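Local atomic coordinates of gamma-glutamyltranspeptidase (Streptomyces lincolnensis, PDB entry 6J3A), a protein that belongs to the Ntn-hydrolase clan as an LmbA-like homologue and probably acts as a transferase related to enzymes that move gamma-glutamyl groups. Residues Glu60-Leu65 with Thr481-Ser486; Arg73-Gln78 with Trp253-Glu258; Ala259-Asp264 with Gln278-Leu283. All blocks are in the same frame, centred on the assembly; numbering follows the deposited sequence.

Interaction 1: residues Glu60-Leu65 with Thr481-Ser486; sequences EVPILL and TTLTPS
Pro-62 faces Leu-483 and Leu-64 faces Pro-485 across two segments that run almost the same way, their directions 11° apart, with the CA atoms of Pro-62 and Leu-483 separated by 6.6 Å and no hydrogen bond between the backbones. This is the buried middle of what is probably the four-layered alpha-beta-beta-alpha sandwich of the Ntn hydrolases. Strand 61-66 turns Val-61 and Ile-63 to helix 111-122 and Pro-62 and Leu-64 to the loop that runs into strand 486-490.

The pyrrolidine of Pro-62 is the wedge. Its CD lies 3.4 Å from CB of Leu-483, the two side chains crossing at about a right angle, while its CB meets CD of Pro-485 at 3.7 Å, so one ring bridges two residues of the loop. Beyond it, Leu-483 sends CD1 back to CB of Glu-60, 3.9 Å away; the carboxylate of that glutamate goes on to a salt bridge with Arg-459. Thr-484 points the other way, its OG1 bonding to Lys-272 and Asp-507.

Neither Pro-62 nor Pro-485 has an N-H; O of Pro-62 touches CG of Pro-485 at 3.4 Å, and O of Pro-485 is bonded to Lys-272. Leu-64 extends the apolar contact: its CG, beside the backbone N (chi1 -87°), aims the branch at the loop, where CD1 lies 3.1 Å from O of Pro-485.

Interaction 2: residues Arg73-Gln78 with Trp253-Glu258; sequences RVLCGQ and WSATYE
Residues 73-77 and 256-258 pair as neighbouring antiparallel strands, a true sheet contact in which Val-74 faces Glu-258, Leu-75 faces Tyr-257 and Cys-76 faces Thr-256. Strand 73-77 lies between strand 61-66 and strand 256-265, with helix 111-122 packed on its Leu-75 face. The strand axes approach to 4.6 Å and their directions differ by 147°, antiparallel with the twist of a sheet. Two hydrogen-bonded pairs flank one non-hydrogen-bonded pair. Val-74 and Glu-258 exchange both bonds, Val-74 N to Glu-258 O at 2.8 Å and Glu-258 N to Val-74 O in return; Cys-76 N reaches Thr-256 O at 2.6 Å, nearly head-on to the carbonyl, whereas the return bond from Thr-256 N to Cys-76 O is longer, 3.2 Å, and falls on a lone pair.

The two faces differ in character. On the side of Leu-75 and Tyr-257 the contact is apolar: CD1 of Leu-75 stands over the phenol ring in a CH-pi contact, 4.1 Å from the centroid of the Tyr-257 ring, and also touches CB of Ala-255. The tyrosine hydroxyl, beyond this contact, bonds to Asp-121. On the face of Val-74, Cys-76, Thr-256 and Glu-258, the carboxylate of Glu-258 extends to a salt bridge with Arg-478 and a hydrogen bond from Trp-276.

Side chains flank the paired strands at both ends. Arg-73, bent at chi2 (74°), lays one face of its guanidinium over the backbone of Glu-258, NH1 lying 3.5 Å from C of Glu-258. At the other end the Trp-253 ring presents its edge to Gly-77, with CH2 4.1 Å from CA of Gly-77. Backed by helix 111-122, this is the sheet-and-helix layering expected of an Ntn-hydrolase sandwich.

Interaction 3: residues Ala259-Asp264 with Gln278-Leu283; sequences APATYD and QGPVLL
Leu-283 leans its two methyl branches on Ala-261 and Tyr-263, so that the first turn of helix 280-288 packs against strand 256-265. Helix on sheet is the recurring layer contact of the alpha-beta-beta-alpha sandwich to which this family probably belongs, and here the two elements are joined through the neighbouring antiparallel strand 268-272. No hydrogen bond crosses the interface, which is small, at 206 Å².

Its tight part is a single leucine lying along one face of the strand. With CG on the side of the backbone N (chi1 -51°), Leu-283 splays its methyls along the strand: CD1 lies 3.7 Å from CB of Ala-261 and, closer still, 3.5 Å from C of Ala-261, while CD2 rests 3.8 Å from CB of Tyr-263. Val-270 and Lys-272 of the adjoining strand also touch this side chain, so it is pressed against two strands at once. Pro-280, one turn earlier, adds only a light touch, its CG 4.1 Å from CB of Ala-261. Were an alanine here, both methyl branches would be gone, and the loss would probably open a gap against Ala-261 and Tyr-263.

The loose side lies along the strand's other face and its far end. Thr-262 turns away from the helix toward solvent, where its side chain meets Thr-269 and Cys-271, and exposed Asp-264 bonds through OD1 to the hydroxyl of Thr-269. Between these extremes stands Tyr-263, partly exposed: its CG is anti to the backbone N (chi1 -172°), which swings the ring past Leu-283 until CD2 comes obliquely to 3.9 Å from O of Leu-283.

Overall arrangement
From the N terminus the chain lays down strand 61-66 and then strand 73-77, adjacent antiparallel partners that carry the first halves of interactions 1 and 2. After 174 largely helical residues it returns at 253-258 to close interaction 2. The same strand, 256-265, continues into interaction 3, which closes after only 13 residues; interactions 2 and 3 thus stand in series. Last, residues 481-486 close interaction 1 over 415 residues, enclosing both shorter loops; none cross. A probable hydrogen bond from Gln-278 N to Thr-481 O links interactions 1 and 3. Together the contacts join strands 61-66, 73-77 and 256-265 to the loop before strand 486-490 and to helix 280-288.

Interaction 1: residues Glu60-Leu65 with Thr481-Ser486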
loop_
_atom_site.group_PDB
_atom_site.type_symbol
_atom_site.label_atom_id
_atom_site.label_comp_id
_atom_site.label_asym_id
_atom_site.label_seq_id
_atom_site.Cartn_x
_atom_site.Cartn_y
_atom_site.Cartn_z
ATOM N N GLU A 60 -22.736 10.527 10.248
ATOM C CA GLU A 60 -22.076 11.631 10.954
ATOM C C GLU A 60 -20.609 11.667 10.652
ATOM O O GLU A 60 -20.059 10.692 10.168
ATOM C CB GLU A 60 -22.178 11.436 12.465
ATOM C CG GLU A 60 -23.593 11.296 12.962
ATOM C CD GLU A 60 -24.066 9.889 13.223
ATOM O OE1 GLU A 60 -25.273 9.793 13.472
ATOM O OE2 GLU A 60 -23.289 8.908 13.192
ATOM N N VAL A 61 -19.975 12.785 10.996
ATOM C CA VAL A 61 -18.524 12.903 10.944
ATOM C C VAL A 61 -18.038 14.110 11.763
ATOM O O VAL A 61 -18.533 15.216 11.575
ATOM C CB VAL A 61 -18.001 12.989 9.482
ATOM C CG1 VAL A 61 -18.498 14.234 8.761
ATOM C CG2 VAL A 61 -16.485 12.939 9.455
ATOM N N PRO A 62 -17.093 13.892 12.697
ATOM C CA PRO A 62 -16.223 14.982 13.168
ATOM C C PRO A 62 -15.028 15.157 12.240
ATOM O O PRO A 62 -14.381 14.175 11.898
ATOM C CB PRO A 62 -15.733 14.505 14.548
ATOM C CG PRO A 62 -16.403 13.203 14.817
ATOM C CD PRO A 62 -16.955 12.684 13.526
ATOM N N ILE A 63 -14.729 16.390 11.847
ATOM C CA ILE A 63 -13.556 16.663 11.022
ATOM C C ILE A 63 -12.603 17.593 11.768
ATOM O O ILE A 63 -13.011 18.652 12.236
ATOM C CB ILE A 63 -13.940 17.300 9.674
ATOM C CG1 ILE A 63 -15.041 16.483 8.984
ATOM C CG2 ILE A 63 -12.712 17.408 8.770
ATOM C CD1 ILE A 63 -15.710 17.215 7.838
ATOM N N LEU A 64 -11.341 17.179 11.875
ATOM C CA LEU A 64 -10.267 18.029 12.377
ATOM C C LEU A 64 -9.460 18.545 11.208
ATOM O O LEU A 64 -8.885 17.757 10.466
ATOM C CB LEU A 64 -9.339 17.236 13.285
ATOM C CG LEU A 64 -9.745 17.161 14.749
ATOM C CD1 LEU A 64 -8.953 16.066 15.436
ATOM C CD2 LEU A 64 -9.509 18.495 15.437
ATOM N N LEU A 65 -9.386 19.859 11.066
ATOM C CA LEU A 65 -8.618 20.459 9.988
ATOM C C LEU A 65 -7.473 21.300 10.558
ATOM O O LEU A 65 -7.594 21.897 11.628
ATOM C CB LEU A 65 -9.510 21.270 9.042
ATOM C CG LEU A 65 -10.540 22.266 9.591
ATOM C CD1 LEU A 65 -10.859 23.319 8.533
ATOM C CD2 LEU A 65 -11.835 21.593 10.043
ATOM N N THR A 481 -20.903 11.060 21.218
ATOM C CA THR A 481 -20.517 10.268 20.035
ATOM C C THR A 481 -19.119 9.653 20.184
ATOM O O THR A 481 -18.214 10.290 20.743
ATOM C CB THR A 481 -20.650 11.114 18.742
ATOM O OG1 THR A 481 -20.535 10.273 17.591
ATOM C CG2 THR A 481 -19.628 12.240 18.657
ATOM N N THR A 482 -18.957 8.413 19.707
ATOM C CA THR A 482 -17.657 7.711 19.783
ATOM C C THR A 482 -16.615 8.208 18.765
ATOM O O THR A 482 -15.422 7.948 18.919
ATOM C CB THR A 482 -17.803 6.188 19.620
ATOM O OG1 THR A 482 -18.656 5.900 18.506
ATOM C CG2 THR A 482 -18.372 5.580 20.888
ATOM N N LEU A 483 -17.082 8.936 17.753
ATOM C CA LEU A 483 -16.266 9.387 16.632
ATOM C C LEU A 483 -15.273 10.442 17.088
ATOM O O LEU A 483 -15.667 11.492 17.591
ATOM C CB LEU A 483 -17.164 9.958 15.535
ATOM C CG LEU A 483 -18.391 9.101 15.166
ATOM C CD1 LEU A 483 -19.066 9.682 13.932
ATOM C CD2 LEU A 483 -18.057 7.614 14.995
ATOM N N THR A 484 -13.988 10.166 16.881
ATOM C CA THR A 484 -12.944 10.942 17.504
ATOM C C THR A 484 -11.628 10.937 16.723
ATOM O O THR A 484 -10.686 10.209 17.060
ATOM C CB THR A 484 -12.734 10.501 18.969
ATOM O OG1 THR A 484 -11.643 11.234 19.522
ATOM C CG2 THR A 484 -12.487 8.987 19.097
ATOM N N PRO A 485 -11.540 11.793 15.692
ATOM C CA PRO A 485 -10.259 11.952 14.998
ATOM C C PRO A 485 -9.241 12.730 15.836
ATOM O O PRO A 485 -9.602 13.333 16.852
ATOM C CB PRO A 485 -10.630 12.728 13.727
ATOM C CG PRO A 485 -11.886 13.450 14.061
ATOM C CD PRO A 485 -12.571 12.712 15.178
ATOM N N SER A 486 -7.990 12.729 15.388
ATOM C CA SER A 486 -6.890 13.390 16.096
ATOM C C SER A 486 -6.018 14.183 15.147
ATOM O O SER A 486 -5.849 13.817 13.975
ATOM C CB SER A 486 -5.995 12.368 16.800
ATOM O OG SER A 486 -6.753 11.465 17.585
#

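Interaction 2: residues Arg73-Gln78 with Trp253-Glu258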
loop_
_atom_site.group_PDB
_atom_site.type_symbol
_atom_site.label_atom_id
_atom_site.label_comp_id
_atom_site.label_asym_id
_atom_site.label_seq_id
_atom_site.Cartn_x
_atom_site.Cartn_y
_atom_site.Cartn_z
ATOM N N ARG A 73 -8.791 23.502 13.833
ATOM C CA ARG A 73 -10.194 23.859 13.889
ATOM C C ARG A 73 -11.007 22.572 13.719
ATOM O O ARG A 73 -10.610 21.675 12.974
ATOM C CB ARG A 73 -10.465 24.874 12.767
ATOM C CG ARG A 73 -11.655 25.796 12.955
ATOM C CD ARG A 73 -11.403 26.888 13.985
ATOM N NE ARG A 73 -12.607 27.711 14.125
ATOM C CZ ARG A 73 -13.114 28.195 15.263
ATOM N NH1 ARG A 73 -12.540 27.971 16.445
ATOM N NH2 ARG A 73 -14.232 28.918 15.213
ATOM N N VAL A 74 -12.113 22.470 14.454
ATOM C CA VAL A 74 -13.043 21.329 14.396
ATOM C C VAL A 74 -14.274 21.730 13.589
ATOM O O VAL A 74 -14.821 22.808 13.795
ATOM C CB VAL A 74 -13.508 20.894 15.809
ATOM C CG1 VAL A 74 -14.658 19.898 15.749
ATOM C CG2 VAL A 74 -12.365 20.276 16.590
ATOM N N LEU A 75 -14.702 20.845 12.690
ATOM C CA LEU A 75 -15.938 21.010 11.929
ATOM C C LEU A 75 -16.903 19.914 12.366
ATOM O O LEU A 75 -16.719 18.742 12.040
ATOM C CB LEU A 75 -15.677 20.980 10.422
ATOM C CG LEU A 75 -16.888 21.013 9.482
ATOM C CD1 LEU A 75 -17.935 22.043 9.876
ATOM C CD2 LEU A 75 -16.421 21.276 8.064
ATOM N N CYS A 76 -17.916 20.318 13.130
ATOM C CA CYS A 76 -18.859 19.401 13.729
ATOM C C CYS A 76 -19.931 19.008 12.737
ATOM O O CYS A 76 -20.778 19.824 12.359
ATOM C CB CYS A 76 -19.528 20.015 14.954
ATOM S SG CYS A 76 -20.793 18.923 15.658
ATOM N N GLY A 77 -19.888 17.737 12.347
ATOM C CA GLY A 77 -20.933 17.127 11.536
ATOM C C GLY A 77 -21.656 16.027 12.283
ATOM O O GLY A 77 -22.169 15.100 11.666
ATOM N N GLN A 78 -21.653 16.101 13.612
ATOM C CA GLN A 78 -22.495 15.251 14.433
ATOM C C GLN A 78 -23.844 15.930 14.623
ATOM O O GLN A 78 -23.927 17.024 15.177
ATOM C CB GLN A 78 -21.848 14.998 15.777
ATOM C CG GLN A 78 -22.736 14.245 16.753
ATOM C CD GLN A 78 -23.087 12.871 16.245
ATOM O OE1 GLN A 78 -22.226 11.987 16.178
ATOM N NE2 GLN A 78 -24.355 12.681 15.867
ATOM N N TRP A 253 -30.988 22.588 10.917
ATOM C CA TRP A 253 -29.663 22.124 11.356
ATOM C C TRP A 253 -28.588 22.329 10.302
ATOM O O TRP A 253 -28.770 22.008 9.139
ATOM C CB TRP A 253 -29.686 20.647 11.795
ATOM C CG TRP A 253 -28.372 20.219 12.410
ATOM C CD1 TRP A 253 -28.028 20.263 13.728
ATOM C CD2 TRP A 253 -27.223 19.732 11.713
ATOM N NE1 TRP A 253 -26.738 19.821 13.898
ATOM C CE2 TRP A 253 -26.218 19.493 12.676
ATOM C CE3 TRP A 253 -26.946 19.473 10.366
ATOM C CZ2 TRP A 253 -24.957 18.998 12.337
ATOM C CZ3 TRP A 253 -25.694 18.991 10.027
ATOM C CH2 TRP A 253 -24.712 18.757 11.011
ATOM N N SER A 254 -27.453 22.846 10.748
ATOM C CA SER A 254 -26.254 22.998 9.941
ATOM C C SER A 254 -25.093 22.459 10.740
ATOM O O SER A 254 -25.111 22.456 11.976
ATOM C CB SER A 254 -25.978 24.472 9.645
ATOM O OG SER A 254 -26.933 25.006 8.752
ATOM N N ALA A 255 -24.064 22.025 10.027
ATOM C CA ALA A 255 -22.791 21.714 10.652
ATOM C C ALA A 255 -22.167 23.028 11.119
ATOM O O ALA A 255 -22.381 24.086 10.505
ATOM C CB ALA A 255 -21.889 21.010 9.662
ATOM N N THR A 256 -21.425 22.956 12.218
ATOM C CA THR A 256 -20.793 24.136 12.817
ATOM C C THR A 256 -19.309 23.918 13.043
ATOM O O THR A 256 -18.847 22.775 13.051
ATOM C CB THR A 256 -21.424 24.483 14.173
ATOM O OG1 THR A 256 -21.439 23.318 15.005
ATOM C CG2 THR A 256 -22.833 24.983 13.976
ATOM N N TYR A 257 -18.589 25.023 13.249
ATOM C CA TYR A 257 -17.151 25.016 13.544
ATOM C C TYR A 257 -16.899 25.211 15.039
ATOM O O TYR A 257 -17.691 25.846 15.724
ATOM C CB TYR A 257 -16.435 26.127 12.786
ATOM C CG TYR A 257 -16.212 25.883 11.306
ATOM C CD1 TYR A 257 -15.282 24.939 10.853
ATOM C CD2 TYR A 257 -16.897 26.638 10.349
ATOM C CE1 TYR A 257 -15.063 24.741 9.490
ATOM C CE2 TYR A 257 -16.685 26.445 8.988
ATOM C CZ TYR A 257 -15.766 25.503 8.561
ATOM O OH TYR A 257 -15.556 25.309 7.214
ATOM N N GLU A 258 -15.785 24.673 15.533
ATOM C CA GLU A 258 -15.403 24.785 16.948
ATOM C C GLU A 258 -13.903 24.805 17.142
ATOM O O GLU A 258 -13.146 24.347 16.292
ATOM C CB GLU A 258 -15.959 23.619 17.747
ATOM C CG GLU A 258 -17.441 23.737 17.961
ATOM C CD GLU A 258 -18.048 22.525 18.605
ATOM O OE1 GLU A 258 -17.302 21.694 19.183
ATOM O OE2 GLU A 258 -19.293 22.432 18.537
#

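Interaction 3: residues Ala259-Asp264 with Gln278-Leu283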
loop_
_atom_site.group_PDB
_atom_site.type_symbol
_atom_site.label_atom_id
_atom_site.label_comp_id
_atom_site.label_asym_id
_atom_site.label_seq_id
_atom_site.Cartn_x
_atom_site.Cartn_y
_atom_site.Cartn_z
ATOM N N ALA A 259 -13.482 25.341 18.278
ATOM C CA ALA A 259 -12.119 25.187 18.719
ATOM C C ALA A 259 -12.007 23.731 19.138
ATOM O O ALA A 259 -12.979 23.165 19.645
ATOM C CB ALA A 259 -11.825 26.101 19.899
ATOM N N PRO A 260 -10.830 23.120 18.935
ATOM C CA PRO A 260 -10.603 21.775 19.454
ATOM C C PRO A 260 -10.354 21.782 20.949
ATOM O O PRO A 260 -9.962 22.796 21.504
ATOM C CB PRO A 260 -9.322 21.338 18.740
ATOM C CG PRO A 260 -8.586 22.616 18.495
ATOM C CD PRO A 260 -9.653 23.631 18.205
ATOM N N ALA A 261 -10.599 20.647 21.588
ATOM C CA ALA A 261 -10.077 20.375 22.919
ATOM C C ALA A 261 -8.625 19.969 22.722
ATOM O O ALA A 261 -8.308 19.231 21.797
ATOM C CB ALA A 261 -10.869 19.262 23.585
ATOM N N THR A 262 -7.743 20.489 23.566
ATOM C CA THR A 262 -6.301 20.298 23.394
ATOM C C THR A 262 -5.625 20.015 24.715
ATOM O O THR A 262 -6.096 20.416 25.764
ATOM C CB THR A 262 -5.612 21.548 22.840
ATOM O OG1 THR A 262 -5.721 22.594 23.812
ATOM C CG2 THR A 262 -6.227 21.998 21.510
ATOM N N TYR A 263 -4.490 19.340 24.642
ATOM C CA TYR A 263 -3.686 19.071 25.814
ATOM C C TYR A 263 -2.211 18.960 25.425
ATOM O O TYR A 263 -1.847 18.219 24.514
ATOM C CB TYR A 263 -4.159 17.802 26.505
ATOM C CG TYR A 263 -3.489 17.582 27.829
ATOM C CD1 TYR A 263 -3.738 18.436 28.902
ATOM C CD2 TYR A 263 -2.586 16.530 28.015
ATOM C CE1 TYR A 263 -3.111 18.253 30.126
ATOM C CE2 TYR A 263 -1.962 16.330 29.239
ATOM C CZ TYR A 263 -2.224 17.195 30.288
ATOM O OH TYR A 263 -1.613 17.006 31.501
ATOM N N ASP A 264 -1.382 19.722 26.133
ATOM C CA ASP A 264 0.062 19.711 25.964
ATOM C C ASP A 264 0.710 18.578 26.775
ATOM O O ASP A 264 0.503 18.463 27.985
ATOM C CB ASP A 264 0.625 21.069 26.366
ATOM C CG ASP A 264 0.237 22.184 25.383
ATOM O OD1 ASP A 264 -0.494 21.934 24.394
ATOM O OD2 ASP A 264 0.671 23.332 25.600
ATOM N N GLN A 278 -16.383 11.594 22.554
ATOM C CA GLN A 278 -15.449 11.010 23.537
ATOM C C GLN A 278 -14.017 11.558 23.402
ATOM O O GLN A 278 -13.130 11.163 24.173
ATOM C CB GLN A 278 -15.408 9.475 23.437
ATOM C CG GLN A 278 -14.774 8.907 22.159
ATOM C CD GLN A 278 -14.489 7.408 22.222
ATOM O OE1 GLN A 278 -14.560 6.722 21.208
ATOM N NE2 GLN A 278 -14.137 6.899 23.402
ATOM N N GLY A 279 -13.787 12.433 22.420
ATOM C CA GLY A 279 -12.451 12.935 22.079
ATOM C C GLY A 279 -11.540 13.233 23.250
ATOM O O GLY A 279 -10.415 12.712 23.328
ATOM N N PRO A 280 -12.027 14.058 24.186
ATOM C CA PRO A 280 -11.266 14.417 25.374
ATOM C C PRO A 280 -10.778 13.284 26.281
ATOM O O PRO A 280 -9.873 13.522 27.077
ATOM C CB PRO A 280 -12.233 15.323 26.117
ATOM C CG PRO A 280 -12.973 16.010 25.022
ATOM C CD PRO A 280 -13.231 14.899 24.054
ATOM N N VAL A 281 -11.332 12.079 26.152
ATOM C CA VAL A 281 -10.907 10.954 26.982
ATOM C C VAL A 281 -9.463 10.513 26.688
ATOM O O VAL A 281 -8.790 9.965 27.571
ATOM C CB VAL A 281 -11.898 9.766 26.891
ATOM C CG1 VAL A 281 -11.603 8.842 25.713
ATOM C CG2 VAL A 281 -11.885 8.969 28.186
ATOM N N LEU A 282 -9.004 10.746 25.453
ATOM C CA LEU A 282 -7.590 10.569 25.079
ATOM C C LEU A 282 -6.729 11.567 25.857
ATOM O O LEU A 282 -5.725 11.198 26.475
ATOM C CB LEU A 282 -7.386 10.761 23.562
ATOM C CG LEU A 282 -6.053 10.244 22.966
ATOM C CD1 LEU A 282 -6.193 9.851 21.495
ATOM C CD2 LEU A 282 -4.895 11.231 23.136
ATOM N N LEU A 283 -7.152 12.829 25.820
ATOM C CA LEU A 283 -6.474 13.906 26.529
ATOM C C LEU A 283 -6.417 13.623 28.051
ATOM O O LEU A 283 -5.381 13.825 28.678
ATOM C CB LEU A 283 -7.138 15.263 26.222
ATOM C CG LEU A 283 -7.379 15.670 24.753
ATOM C CD1 LEU A 283 -8.036 17.035 24.598
ATOM C CD2 LEU A 283 -6.070 15.679 24.004
#